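Local coordinates for CDA peptide synthetase I (PDB 4JN5), which belongs to the peptide synthetases and contains a condensation domain, a fold of the CoA-acyltransferase clan, at residues G29-T34 with G235-A240; A52-V57 with P81-G86; E211-Y216 with L340-F345; A285-V290 with R316-P321. All blocks are in the same frame, centred on the assembly; numbering follows the deposited sequence.

Contact 1: residues G29-T34 with G235-A240; sequences GAHYRT and GGRALA
His31 and Ala240 bring the two backbones together, with CA atoms 4.3 Å apart, where a type I turn from Ala30 to Arg33 meets a chain without regular structure. The turn is closed by Arg33 N, which donates to Ala30 O at 3.1 Å. The His31 side chain carries most of the contact. Its CG lies anti to the carbonyl carbon (chi1 -60°), which sets the ring alongside the Leu239 side chain. Leu239 CD2 sits over one ring face, 4.0 Å from the centroid, in a CH-pi contact. The methyl is shifted toward the rim and comes nearest to His31 NE2, at 3.7 Å. The same CD2 also lies over a face of the Arg237 guanidinium. Arg237 crosses His31 at about a right angle, and its NH2 stops 3.8 Å from His31 NE2. At the other end of the histidine, Ala240 CB rests 3.9 Å from His31 CA.

Arg33 turns away from this contact and forms a salt bridge with Asp125. Residues 29-34 run into strand 33-40, which lies between strands 150-157 and 379-384. Tyr32 packs on helix 14-23, and its backbone bonds to His158 of the HHxxxDG family motif. Residues 235-240 lead into strand 242-248 at the edge of the four-stranded sheet, so this surface contact joins the segments that lead into strands of two different sheets.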
loop_
_atom_site.group_PDB
_atom_site.type_symbol
_atom_site.label_atom_id
_atom_site.label_comp_id
_atom_site.label_asym_id
_atom_site.label_seq_id
_atom_site.Cartn_x
_atom_site.Cartn_y
_atom_site.Cartn_z
ATOM N N GLY A 29 -3.137 -19.152 -5.706
ATOM C CA GLY A 29 -2.020 -18.301 -5.338
ATOM C C GLY A 29 -2.414 -17.214 -4.357
ATOM O O GLY A 29 -3.541 -16.717 -4.386
ATOM N N ALA A 30 -1.481 -16.846 -3.483
ATOM C CA ALA A 30 -1.724 -15.801 -2.494
ATOM C C ALA A 30 -0.956 -14.530 -2.843
ATOM O O ALA A 30 -0.635 -13.727 -1.966
ATOM C CB ALA A 30 -1.338 -16.289 -1.108
ATOM N N HIS A 31 -0.678 -14.352 -4.130
ATOM C CA HIS A 31 0.169 -13.259 -4.603
ATOM C C HIS A 31 -0.427 -11.870 -4.390
ATOM O O HIS A 31 0.284 -10.869 -4.474
ATOM C CB HIS A 31 0.508 -13.457 -6.084
ATOM C CG HIS A 31 1.251 -14.725 -6.366
ATOM N ND1 HIS A 31 2.146 -15.277 -5.476
ATOM C CD2 HIS A 31 1.225 -15.554 -7.437
ATOM C CE1 HIS A 31 2.642 -16.389 -5.987
ATOM N NE2 HIS A 31 2.100 -16.580 -7.176
ATOM N N TYR A 32 -1.726 -11.803 -4.121
ATOM C CA TYR A 32 -2.379 -10.515 -3.911
ATOM C C TYR A 32 -2.859 -10.316 -2.479
ATOM O O TYR A 32 -3.719 -9.478 -2.212
ATOM C CB TYR A 32 -3.519 -10.307 -4.908
ATOM C CG TYR A 32 -3.034 -9.919 -6.284
ATOM C CD1 TYR A 32 -2.818 -8.588 -6.613
ATOM C CD2 TYR A 32 -2.773 -10.884 -7.248
ATOM C CE1 TYR A 32 -2.366 -8.227 -7.867
ATOM C CE2 TYR A 32 -2.320 -10.531 -8.506
ATOM C CZ TYR A 32 -2.119 -9.201 -8.809
ATOM O OH TYR A 32 -1.668 -8.843 -10.060
ATOM N N ARG A 33 -2.295 -11.092 -1.560
ATOM C CA ARG A 33 -2.529 -10.875 -0.142
ATOM C C ARG A 33 -1.622 -9.750 0.336
ATOM O O ARG A 33 -0.400 -9.879 0.328
ATOM C CB ARG A 33 -2.255 -12.149 0.660
ATOM C CG ARG A 33 -3.301 -13.241 0.491
ATOM C CD ARG A 33 -4.662 -12.789 0.996
ATOM N NE ARG A 33 -4.588 -12.217 2.339
ATOM C CZ ARG A 33 -4.733 -12.913 3.461
ATOM N NH1 ARG A 33 -4.962 -14.218 3.415
ATOM N NH2 ARG A 33 -4.649 -12.302 4.635
ATOM N N THR A 34 -2.225 -8.637 0.736
ATOM C CA THR A 34 -1.467 -7.500 1.234
ATOM C C THR A 34 -1.843 -7.241 2.684
ATOM O O THR A 34 -2.684 -7.939 3.247
ATOM C CB THR A 34 -1.735 -6.235 0.400
ATOM O OG1 THR A 34 -3.128 -5.906 0.462
ATOM C CG2 THR A 34 -1.343 -6.463 -1.051
ATOM N N GLY A 235 13.184 -10.379 -14.833
ATOM C CA GLY A 235 11.882 -10.296 -15.469
ATOM C C GLY A 235 11.061 -11.556 -15.273
ATOM O O GLY A 235 11.576 -12.669 -15.387
ATOM N N GLY A 236 9.776 -11.381 -14.979
ATOM C CA GLY A 236 8.880 -12.503 -14.768
ATOM C C GLY A 236 7.477 -12.062 -14.399
ATOM O O GLY A 236 7.026 -10.991 -14.806
ATOM N N ARG A 237 6.785 -12.893 -13.627
ATOM C CA ARG A 237 5.426 -12.588 -13.191
ATOM C C ARG A 237 5.446 -11.848 -11.856
ATOM O O ARG A 237 6.392 -11.982 -11.078
ATOM C CB ARG A 237 4.604 -13.875 -13.073
ATOM C CG ARG A 237 3.129 -13.657 -12.756
ATOM C CD ARG A 237 2.339 -14.960 -12.818
ATOM N NE ARG A 237 2.580 -15.828 -11.665
ATOM C CZ ARG A 237 3.501 -16.787 -11.626
ATOM N NH1 ARG A 237 4.280 -17.006 -12.677
ATOM N NH2 ARG A 237 3.645 -17.527 -10.535
ATOM N N ALA A 238 4.405 -11.062 -11.598
ATOM C CA ALA A 238 4.283 -10.351 -10.332
ATOM C C ALA A 238 3.919 -11.330 -9.220
ATOM O O ALA A 238 2.871 -11.974 -9.267
ATOM C CB ALA A 238 3.244 -9.247 -10.436
ATOM N N LEU A 239 4.791 -11.438 -8.223
ATOM C CA LEU A 239 4.625 -12.426 -7.164
ATOM C C LEU A 239 4.640 -11.778 -5.785
ATOM O O LEU A 239 5.135 -10.663 -5.623
ATOM C CB LEU A 239 5.740 -13.470 -7.245
ATOM C CG LEU A 239 5.994 -14.070 -8.628
ATOM C CD1 LEU A 239 7.285 -14.876 -8.639
ATOM C CD2 LEU A 239 4.811 -14.920 -9.066
ATOM N N ALA A 240 4.100 -12.483 -4.797
ATOM C CA ALA A 240 4.140 -12.015 -3.417
ATOM C C ALA A 240 5.590 -11.869 -2.971
ATOM O O ALA A 240 6.371 -12.815 -3.061
ATOM C CB ALA A 240 3.393 -12.973 -2.505
#

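Contact 2: residues A52-V57 with P81-G86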
loop_
_atom_site.group_PDB
_atom_site.type_symbol
_atom_site.label_atom_id
_atom_site.label_comp_id
_atom_site.label_asym_id
_atom_site.label_seq_id
_atom_site.Cartn_x
_atom_site.Cartn_y
_atom_site.Cartn_z
ATOM N N ALA A 52 -16.061 -2.755 17.832
ATOM C CA ALA A 52 -15.830 -1.608 16.958
ATOM C C ALA A 52 -15.479 -2.045 15.541
ATOM O O ALA A 52 -15.753 -1.331 14.576
ATOM C CB ALA A 52 -14.734 -0.714 17.526
ATOM N N LEU A 53 -14.871 -3.221 15.420
ATOM C CA LEU A 53 -14.487 -3.754 14.118
ATOM C C LEU A 53 -15.715 -4.095 13.283
ATOM O O LEU A 53 -15.803 -3.722 12.113
ATOM C CB LEU A 53 -13.597 -4.988 14.272
ATOM C CG LEU A 53 -13.178 -5.682 12.973
ATOM C CD1 LEU A 53 -12.440 -4.721 12.054
ATOM C CD2 LEU A 53 -12.328 -6.912 13.262
ATOM N N ARG A 54 -16.663 -4.802 13.890
ATOM C CA ARG A 54 -17.887 -5.188 13.198
ATOM C C ARG A 54 -18.654 -3.960 12.715
ATOM O O ARG A 54 -19.171 -3.941 11.598
ATOM C CB ARG A 54 -18.771 -6.054 14.100
ATOM C CG ARG A 54 -20.045 -6.550 13.432
ATOM C CD ARG A 54 -20.766 -7.574 14.299
ATOM N NE ARG A 54 -19.937 -8.747 14.559
ATOM C CZ ARG A 54 -19.927 -9.843 13.805
ATOM N NH1 ARG A 54 -20.710 -9.924 12.738
ATOM N NH2 ARG A 54 -19.136 -10.860 14.120
ATOM N N LEU A 55 -18.717 -2.933 13.558
ATOM C CA LEU A 55 -19.366 -1.678 13.190
ATOM C C LEU A 55 -18.614 -0.978 12.058
ATOM O O LEU A 55 -19.228 -0.447 11.129
ATOM C CB LEU A 55 -19.479 -0.751 14.404
ATOM C CG LEU A 55 -20.366 -1.245 15.551
ATOM C CD1 LEU A 55 -20.210 -0.366 16.789
ATOM C CD2 LEU A 55 -21.822 -1.311 15.115
ATOM N N THR A 56 -17.287 -0.983 12.143
ATOM C CA THR A 56 -16.444 -0.390 11.109
ATOM C C THR A 56 -16.608 -1.123 9.783
ATOM O O THR A 56 -16.862 -0.508 8.747
ATOM C CB THR A 56 -14.957 -0.419 11.505
ATOM O OG1 THR A 56 -14.746 0.423 12.646
ATOM C CG2 THR A 56 -14.089 0.063 10.351
ATOM N N VAL A 57 -16.459 -2.442 9.827
ATOM C CA VAL A 57 -16.621 -3.282 8.648
ATOM C C VAL A 57 -17.986 -3.083 7.998
ATOM O O VAL A 57 -18.083 -2.911 6.784
ATOM C CB VAL A 57 -16.448 -4.771 8.999
ATOM C CG1 VAL A 57 -17.081 -5.651 7.929
ATOM C CG2 VAL A 57 -14.973 -5.102 9.187
ATOM N N PRO A 81 -23.736 -7.885 3.616
ATOM C CA PRO A 81 -23.724 -7.319 4.969
ATOM C C PRO A 81 -23.286 -8.353 5.999
ATOM O O PRO A 81 -23.605 -9.533 5.852
ATOM C CB PRO A 81 -25.190 -6.939 5.199
ATOM C CG PRO A 81 -25.756 -6.763 3.834
ATOM C CD PRO A 81 -25.062 -7.782 2.985
ATOM N N PRO A 82 -22.552 -7.916 7.031
ATOM C CA PRO A 82 -22.157 -8.811 8.122
ATOM C C PRO A 82 -23.314 -9.030 9.090
ATOM O O PRO A 82 -24.238 -8.216 9.134
ATOM C CB PRO A 82 -21.034 -8.036 8.812
ATOM C CG PRO A 82 -21.371 -6.606 8.565
ATOM C CD PRO A 82 -21.998 -6.561 7.195
ATOM N N ALA A 83 -23.266 -10.119 9.850
ATOM C CA ALA A 83 -24.293 -10.398 10.845
ATOM C C ALA A 83 -24.243 -9.369 11.970
ATOM O O ALA A 83 -23.199 -8.764 12.217
ATOM C CB ALA A 83 -24.123 -11.803 11.404
ATOM N N PRO A 84 -25.379 -9.158 12.650
ATOM C CA PRO A 84 -25.420 -8.257 13.806
ATOM C C PRO A 84 -24.506 -8.752 14.922
ATOM O O PRO A 84 -24.184 -9.939 14.969
ATOM C CB PRO A 84 -26.882 -8.336 14.257
ATOM C CG PRO A 84 -27.633 -8.753 13.037
ATOM C CD PRO A 84 -26.713 -9.680 12.308
ATOM N N GLU A 85 -24.089 -7.851 15.803
ATOM C CA GLU A 85 -23.271 -8.231 16.948
ATOM C C GLU A 85 -24.048 -9.196 17.836
ATOM O O GLU A 85 -25.230 -8.986 18.101
ATOM C CB GLU A 85 -22.854 -6.992 17.746
ATOM C CG GLU A 85 -22.013 -7.290 18.983
ATOM C CD GLU A 85 -20.601 -7.744 18.645
ATOM O OE1 GLU A 85 -19.993 -7.171 17.716
ATOM O OE2 GLU A 85 -20.098 -8.673 19.311
ATOM N N GLY A 86 -23.384 -10.258 18.282
ATOM C CA GLY A 86 -24.003 -11.224 19.172
ATOM C C GLY A 86 -24.862 -12.254 18.464
ATOM O O GLY A 86 -25.364 -13.189 19.088
HETATM O O HOH W 1 -21.035 -11.982 10.482
HETATM O O HOH W 2 -17.614 -8.851 16.388
#
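Arg54 and Glu85 are the closest backbone pair, with CA atoms 7.2 Å apart, so side chains span the gap between helical residues 52-57 and the extended chain 81-86. Arg54 does most of the spanning. Its CG is anti to the backbone N (chi1 -178°), and the chain bends near its end, which lays the guanidinium along Ala83 and Glu85. NH1 donates to Ala83 O at 2.8 Å. The bond is bent, with an N-H...O angle of 140°, and NH1 approaches from above the plane of the carbonyl, away from the usual lone-pair directions. Water 1 adds a second link between the same two residues. It accepts from Arg54 NH1 at 3.1 Å and from Ala83 N at 3.0 Å, so NH1 is gripped twice.

Glu85 engages NE. Its OE1 lies 3.5 Å from Arg54 NE in a salt bridge, with the carboxylate almost perpendicular to the guanidinium. Water 2 strengthens this link: it accepts from Arg54 NE at 3.0 Å and donates to Glu85 OE1. Together these partners fix the rotation of the guanidinium.

One turn on, Val57 CG1 meets Pro82 CG at 4.4 Å. Pro82 also touches Ala58 and Cys64. Ala52, Leu53 and Thr56 pack instead on helix 163-182. Residues 81-85 have the backbone angles of polyproline II helix, as expected of a proline-rich segment. An arginine of helix 46-58 thus holds a polyproline II-like loop between strands 75-79 and 103-107, directly at Ala83 O and through water 1 at Ala83 N.

Contact 3: residues E211-Y216 with L340-F345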
loop_
_atom_site.group_PDB
_atom_site.type_symbol
_atom_site.label_atom_id
_atom_site.label_comp_id
_atom_site.label_asym_id
_atom_site.label_seq_id
_atom_site.Cartn_x
_atom_site.Cartn_y
_atom_site.Cartn_z
ATOM N N GLU A 211 -7.030 9.995 -24.203
ATOM C CA GLU A 211 -6.234 9.847 -25.413
ATOM C C GLU A 211 -4.904 10.586 -25.296
ATOM O O GLU A 211 -3.857 10.061 -25.679
ATOM C CB GLU A 211 -7.016 10.346 -26.629
ATOM C CG GLU A 211 -6.237 10.309 -27.932
ATOM C CD GLU A 211 -7.035 10.855 -29.099
ATOM O OE1 GLU A 211 -7.956 10.155 -29.574
ATOM O OE2 GLU A 211 -6.743 11.985 -29.539
ATOM N N ARG A 212 -4.947 11.805 -24.766
ATOM C CA ARG A 212 -3.735 12.598 -24.587
ATOM C C ARG A 212 -2.802 11.976 -23.551
ATOM O O ARG A 212 -1.583 11.976 -23.726
ATOM C CB ARG A 212 -4.073 14.041 -24.201
ATOM C CG ARG A 212 -4.573 14.905 -25.354
ATOM C CD ARG A 212 -3.540 15.006 -26.474
ATOM N NE ARG A 212 -3.607 13.878 -27.403
ATOM C CZ ARG A 212 -2.756 13.681 -28.406
ATOM N NH1 ARG A 212 -1.760 14.532 -28.614
ATOM N NH2 ARG A 212 -2.897 12.628 -29.200
ATOM N N ASP A 213 -3.375 11.449 -22.475
ATOM C CA ASP A 213 -2.583 10.788 -21.445
ATOM C C ASP A 213 -1.872 9.564 -22.012
ATOM O O ASP A 213 -0.675 9.377 -21.793
ATOM C CB ASP A 213 -3.452 10.388 -20.252
ATOM C CG ASP A 213 -3.897 11.580 -19.429
ATOM O OD1 ASP A 213 -3.293 12.662 -19.575
ATOM O OD2 ASP A 213 -4.844 11.433 -18.630
ATOM N N ARG A 214 -2.610 8.734 -22.742
ATOM C CA ARG A 214 -2.030 7.540 -23.341
ATOM C C ARG A 214 -0.944 7.912 -24.344
ATOM O O ARG A 214 0.106 7.272 -24.403
ATOM C CB ARG A 214 -3.103 6.690 -24.021
ATOM C CG ARG A 214 -2.581 5.363 -24.549
ATOM C CD ARG A 214 -3.683 4.553 -25.210
ATOM N NE ARG A 214 -4.188 5.202 -26.414
ATOM C CZ ARG A 214 -5.166 4.712 -27.169
ATOM N NH1 ARG A 214 -5.748 3.565 -26.843
ATOM N NH2 ARG A 214 -5.563 5.372 -28.250
ATOM N N ALA A 215 -1.202 8.952 -25.131
ATOM C CA ALA A 215 -0.230 9.428 -26.105
ATOM C C ALA A 215 1.059 9.846 -25.408
ATOM O O ALA A 215 2.156 9.491 -25.841
ATOM C CB ALA A 215 -0.803 10.587 -26.906
ATOM N N TYR A 216 0.918 10.598 -24.322
ATOM C CA TYR A 216 2.066 11.064 -23.550
ATOM C C TYR A 216 2.946 9.908 -23.079
ATOM O O TYR A 216 4.165 9.942 -23.238
ATOM C CB TYR A 216 1.596 11.889 -22.349
ATOM C CG TYR A 216 2.692 12.229 -21.365
ATOM C CD1 TYR A 216 3.485 13.356 -21.538
ATOM C CD2 TYR A 216 2.927 11.427 -20.256
ATOM C CE1 TYR A 216 4.486 13.672 -20.636
ATOM C CE2 TYR A 216 3.925 11.734 -19.350
ATOM C CZ TYR A 216 4.701 12.856 -19.544
ATOM O OH TYR A 216 5.693 13.162 -18.643
ATOM N N LEU A 340 2.417 13.693 -13.042
ATOM C CA LEU A 340 1.202 14.108 -12.351
ATOM C C LEU A 340 0.203 14.740 -13.316
ATOM O O LEU A 340 -1.000 14.737 -13.066
ATOM C CB LEU A 340 1.539 15.078 -11.216
ATOM C CG LEU A 340 2.384 14.498 -10.078
ATOM C CD1 LEU A 340 2.794 15.584 -9.095
ATOM C CD2 LEU A 340 1.635 13.383 -9.365
ATOM N N ALA A 341 0.710 15.275 -14.422
ATOM C CA ALA A 341 -0.139 15.900 -15.431
ATOM C C ALA A 341 -0.905 14.855 -16.236
ATOM O O ALA A 341 -1.846 15.185 -16.961
ATOM C CB ALA A 341 0.694 16.776 -16.354
ATOM N N HIS A 342 -0.500 13.596 -16.104
ATOM C CA HIS A 342 -1.148 12.499 -16.814
ATOM C C HIS A 342 -1.349 11.307 -15.883
ATOM O O HIS A 342 -1.177 10.157 -16.284
ATOM C CB HIS A 342 -0.309 12.079 -18.023
ATOM C CG HIS A 342 0.067 13.215 -18.925
ATOM N ND1 HIS A 342 -0.754 13.667 -19.936
ATOM C CD2 HIS A 342 1.179 13.987 -18.971
ATOM C CE1 HIS A 342 -0.165 14.670 -20.563
ATOM N NE2 HIS A 342 1.008 14.884 -19.997
ATOM N N SER A 343 -1.724 11.591 -14.640
ATOM C CA SER A 343 -1.803 10.571 -13.597
ATOM C C SER A 343 -2.951 9.574 -13.769
ATOM O O SER A 343 -2.871 8.441 -13.292
ATOM C CB SER A 343 -1.893 11.233 -12.219
ATOM O OG SER A 343 -2.991 12.128 -12.155
ATOM N N ARG A 344 -4.015 9.996 -14.444
ATOM C CA ARG A 344 -5.203 9.157 -14.606
ATOM C C ARG A 344 -4.936 7.875 -15.396
ATOM O O ARG A 344 -5.620 6.870 -15.203
ATOM C CB ARG A 344 -6.327 9.952 -15.273
ATOM C CG ARG A 344 -7.328 10.581 -14.316
ATOM C CD ARG A 344 -8.393 9.580 -13.890
ATOM N NE ARG A 344 -9.613 10.246 -13.439
ATOM C CZ ARG A 344 -10.689 9.612 -12.984
ATOM N NH1 ARG A 344 -10.700 8.288 -12.910
ATOM N NH2 ARG A 344 -11.755 10.300 -12.599
ATOM N N PHE A 345 -3.949 7.910 -16.285
ATOM C CA PHE A 345 -3.647 6.757 -17.129
ATOM C C PHE A 345 -3.067 5.600 -16.320
ATOM O O PHE A 345 -2.205 5.795 -15.465
ATOM C CB PHE A 345 -2.692 7.145 -18.260
ATOM C CG PHE A 345 -2.498 6.064 -19.287
ATOM C CD1 PHE A 345 -3.482 5.797 -20.223
ATOM C CD2 PHE A 345 -1.330 5.321 -19.320
ATOM C CE1 PHE A 345 -3.309 4.803 -21.168
ATOM C CE2 PHE A 345 -1.150 4.328 -20.264
ATOM C CZ PHE A 345 -2.141 4.068 -21.188
HETATM O O HOH W 3 -4.574 12.291 -16.066
#
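Asp213 OD1 accepts a hydrogen bond from His342 ND1 at 2.8 Å and also forms a salt bridge with Arg209. The N-H...O angle is 148°. The donor meets OD1 on its anti side, and the carboxylate stands perpendicular to the imidazole. Asp213 OD2 is held as well, by Tyr204 OH and by water 3, which donates at 2.7 Å. That water accepts from Arg344 N at 2.9 Å. With Arg209 close by, Asp213 probably stays ionised.

One face of the His342 ring is covered by Tyr216. The two rings form an offset stack, centroids 3.8 Å apart and planes at 16°. Tyr216 CB extends the cover, 3.7 Å from the imidazole centroid. With CG anti to the backbone N (chi1 171°), the Tyr216 ring is carried out over the imidazole face. Bond and stack together fix the tilt of the imidazole.

Phe345 packs against Asp213 and Arg214, earlier in the helix. Arg214 CA lies over its ring face, 4.0 Å from the centroid, while Arg214 CB touches Phe345 CE1 at 3.4 Å. Phe345 also meets the Trp217 ring.

The contact sets helix 208-220 against the loop between helices 325-340 and 347-354. Helix 194-206 joins in through Tyr204, which touches Arg344 and Phe345.

Contact 4: residues A285-V290 with R316-P321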
loop_
_atom_site.group_PDB
_atom_site.type_symbol
_atom_site.label_atom_id
_atom_site.label_comp_id
_atom_site.label_asym_id
_atom_site.label_seq_id
_atom_site.Cartn_x
_atom_site.Cartn_y
_atom_site.Cartn_z
ATOM N N ALA A 285 23.602 2.931 -15.482
ATOM C CA ALA A 285 22.704 3.287 -16.574
ATOM C C ALA A 285 22.366 4.775 -16.569
ATOM O O ALA A 285 21.992 5.335 -15.538
ATOM C CB ALA A 285 21.436 2.451 -16.511
ATOM N N ARG A 286 22.502 5.407 -17.731
ATOM C CA ARG A 286 22.186 6.822 -17.886
ATOM C C ARG A 286 20.701 7.081 -17.655
ATOM O O ARG A 286 20.329 7.980 -16.903
ATOM C CB ARG A 286 22.591 7.312 -19.278
ATOM C CG ARG A 286 22.167 8.742 -19.583
ATOM C CD ARG A 286 22.941 9.747 -18.744
ATOM N NE ARG A 286 24.353 9.796 -19.116
ATOM C CZ ARG A 286 25.324 9.160 -18.467
ATOM N NH1 ARG A 286 25.042 8.421 -17.401
ATOM N NH2 ARG A 286 26.579 9.265 -18.883
ATOM N N ASP A 287 19.856 6.291 -18.309
ATOM C CA ASP A 287 18.412 6.413 -18.144
ATOM C C ASP A 287 17.889 5.405 -17.127
ATOM O O ASP A 287 17.816 4.206 -17.400
ATOM C CB ASP A 287 17.695 6.237 -19.485
ATOM C CG ASP A 287 17.961 7.382 -20.443
ATOM O OD1 ASP A 287 18.172 8.519 -19.971
ATOM O OD2 ASP A 287 17.955 7.145 -21.669
ATOM N N VAL A 288 17.528 5.905 -15.950
ATOM C CA VAL A 288 17.024 5.060 -14.874
ATOM C C VAL A 288 15.511 5.184 -14.750
ATOM O O VAL A 288 14.971 6.287 -14.732
ATOM C CB VAL A 288 17.677 5.423 -13.524
ATOM C CG1 VAL A 288 16.911 4.793 -12.372
ATOM C CG2 VAL A 288 19.140 4.997 -13.508
ATOM N N VAL A 289 14.831 4.045 -14.667
ATOM C CA VAL A 289 13.383 4.035 -14.511
ATOM C C VAL A 289 12.970 3.590 -13.111
ATOM O O VAL A 289 13.451 2.578 -12.598
ATOM C CB VAL A 289 12.701 3.129 -15.554
ATOM C CG1 VAL A 289 11.223 2.970 -15.232
ATOM C CG2 VAL A 289 12.888 3.697 -16.950
ATOM N N VAL A 290 12.082 4.361 -12.496
ATOM C CA VAL A 290 11.549 4.026 -11.183
ATOM C C VAL A 290 10.079 4.414 -11.102
ATOM O O VAL A 290 9.720 5.571 -11.326
ATOM C CB VAL A 290 12.344 4.716 -10.055
ATOM C CG1 VAL A 290 12.866 6.062 -10.519
ATOM C CG2 VAL A 290 11.487 4.862 -8.809
ATOM N N ARG A 316 11.091 8.242 -15.971
ATOM C CA ARG A 316 12.346 8.149 -16.706
ATOM C C ARG A 316 13.305 9.223 -16.217
ATOM O O ARG A 316 13.120 10.409 -16.494
ATOM C CB ARG A 316 12.121 8.297 -18.211
ATOM C CG ARG A 316 11.530 7.071 -18.877
ATOM C CD ARG A 316 11.632 7.173 -20.390
ATOM N NE ARG A 316 13.017 7.308 -20.833
ATOM C CZ ARG A 316 13.385 7.468 -22.100
ATOM N NH1 ARG A 316 12.469 7.514 -23.057
ATOM N NH2 ARG A 316 14.669 7.582 -22.411
ATOM N N LEU A 317 14.330 8.801 -15.486
ATOM C CA LEU A 317 15.276 9.731 -14.893
ATOM C C LEU A 317 16.670 9.588 -15.491
ATOM O O LEU A 317 17.334 8.570 -15.301
ATOM C CB LEU A 317 15.331 9.526 -13.378
ATOM C CG LEU A 317 13.981 9.630 -12.668
ATOM C CD1 LEU A 317 14.114 9.259 -11.201
ATOM C CD2 LEU A 317 13.401 11.028 -12.828
ATOM N N ALA A 318 17.108 10.611 -16.217
ATOM C CA ALA A 318 18.463 10.641 -16.752
ATOM C C ALA A 318 19.426 11.089 -15.661
ATOM O O ALA A 318 19.221 12.127 -15.034
ATOM C CB ALA A 318 18.543 11.573 -17.951
ATOM N N VAL A 319 20.471 10.304 -15.429
ATOM C CA VAL A 319 21.428 10.616 -14.375
ATOM C C VAL A 319 22.873 10.496 -14.847
ATOM O O VAL A 319 23.309 9.430 -15.280
ATOM C CB VAL A 319 21.235 9.702 -13.148
ATOM C CG1 VAL A 319 22.268 10.028 -12.081
ATOM C CG2 VAL A 319 19.827 9.841 -12.595
ATOM N N ARG A 320 23.608 11.600 -14.764
ATOM C CA ARG A 320 25.040 11.592 -15.034
ATOM C C ARG A 320 25.808 11.767 -13.728
ATOM O O ARG A 320 25.458 12.614 -12.909
ATOM C CB ARG A 320 25.415 12.689 -16.033
ATOM C CG ARG A 320 24.546 13.934 -15.955
ATOM C CD ARG A 320 23.357 13.837 -16.900
ATOM N NE ARG A 320 23.778 13.757 -18.296
ATOM C CZ ARG A 320 22.943 13.665 -19.326
ATOM N NH1 ARG A 320 21.633 13.639 -19.121
ATOM N NH2 ARG A 320 23.417 13.596 -20.563
ATOM N N PRO A 321 26.861 10.960 -13.529
ATOM C CA PRO A 321 27.611 10.940 -12.269
ATOM C C PRO A 321 28.129 12.317 -11.868
ATOM O O PRO A 321 28.143 12.636 -10.681
ATOM C CB PRO A 321 28.791 10.011 -12.578
ATOM C CG PRO A 321 28.322 9.161 -13.702
ATOM C CD PRO A 321 27.429 10.037 -14.526
#
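This is antiparallel strand pairing in a two-stranded sheet, where the start of strand 287-294 lies against the end of strand 311-318. The axes of strands 287-290 and 316-318 come within 4.5 Å and run at 147°. Val288 and Leu317 form the hydrogen-bonded pair: Val288 N donates to Leu317 O, and Leu317 N donates to Val288 O, each at 2.7 Å. Asp287 with Ala318, and Val289 with Arg316, are the non-hydrogen-bonded pairs on either side.

The sheet has a buried face and a more polar one. Val288 and Leu317 point to the buried face. There Leu317 CD1 meets Val290 CG1 at 3.5 Å. Leu317 also packs on Thr331, Val332 and Ala335 of helix 325-340, and Val288 touches Leu279 of helix 267-283.

Asp287, Ala318, Val289 and Arg316 lie on the other face. Arg316 CG runs past Val289 CG2 at 4.1 Å. Its NH2 then presents the guanidinium edge to Asp287 OD2, at 3.4 Å, in a salt bridge whose hydrogen bond is weak. NH1 is held more firmly by Leu220 O and Asp223.

Beyond the Asp287-Ala318 pair, Arg286 bends twice (chi2 69°, chi3 68°) and curls toward Val319. Its NH1 makes a weak bond of 2.9 Å to Val319 O. Arg286 CD lies over the centre of the Arg320 guanidinium, and the two like charges would probably repel. The backbone pairing closes with Val319 N donating to Arg286 O at 2.8 Å.

How the contacts relate
The four contacts are separate and lie within one condensation domain. Contacts 3 and 4 are the nearest pair, with centres 21 Å apart and nearest atoms about 8 Å apart. Two helices link them. Helix 325-340 packs on Leu317 and ends at segment 340-345, while Leu220, at the end of helix 208-220, accepts from Arg316. Contact 1 lies roughly between contacts 2 and 4, its centre 30 Å from that of contact 2 and 27 Å from those of contacts 3 and 4. Contacts 2 and 4 are on opposite sides of the chain's centre, 50 Å apart between centres. Contact 1 adjoins the HHxxxDG motif, whose first two residues, His157 and His158, touch segment 29-34.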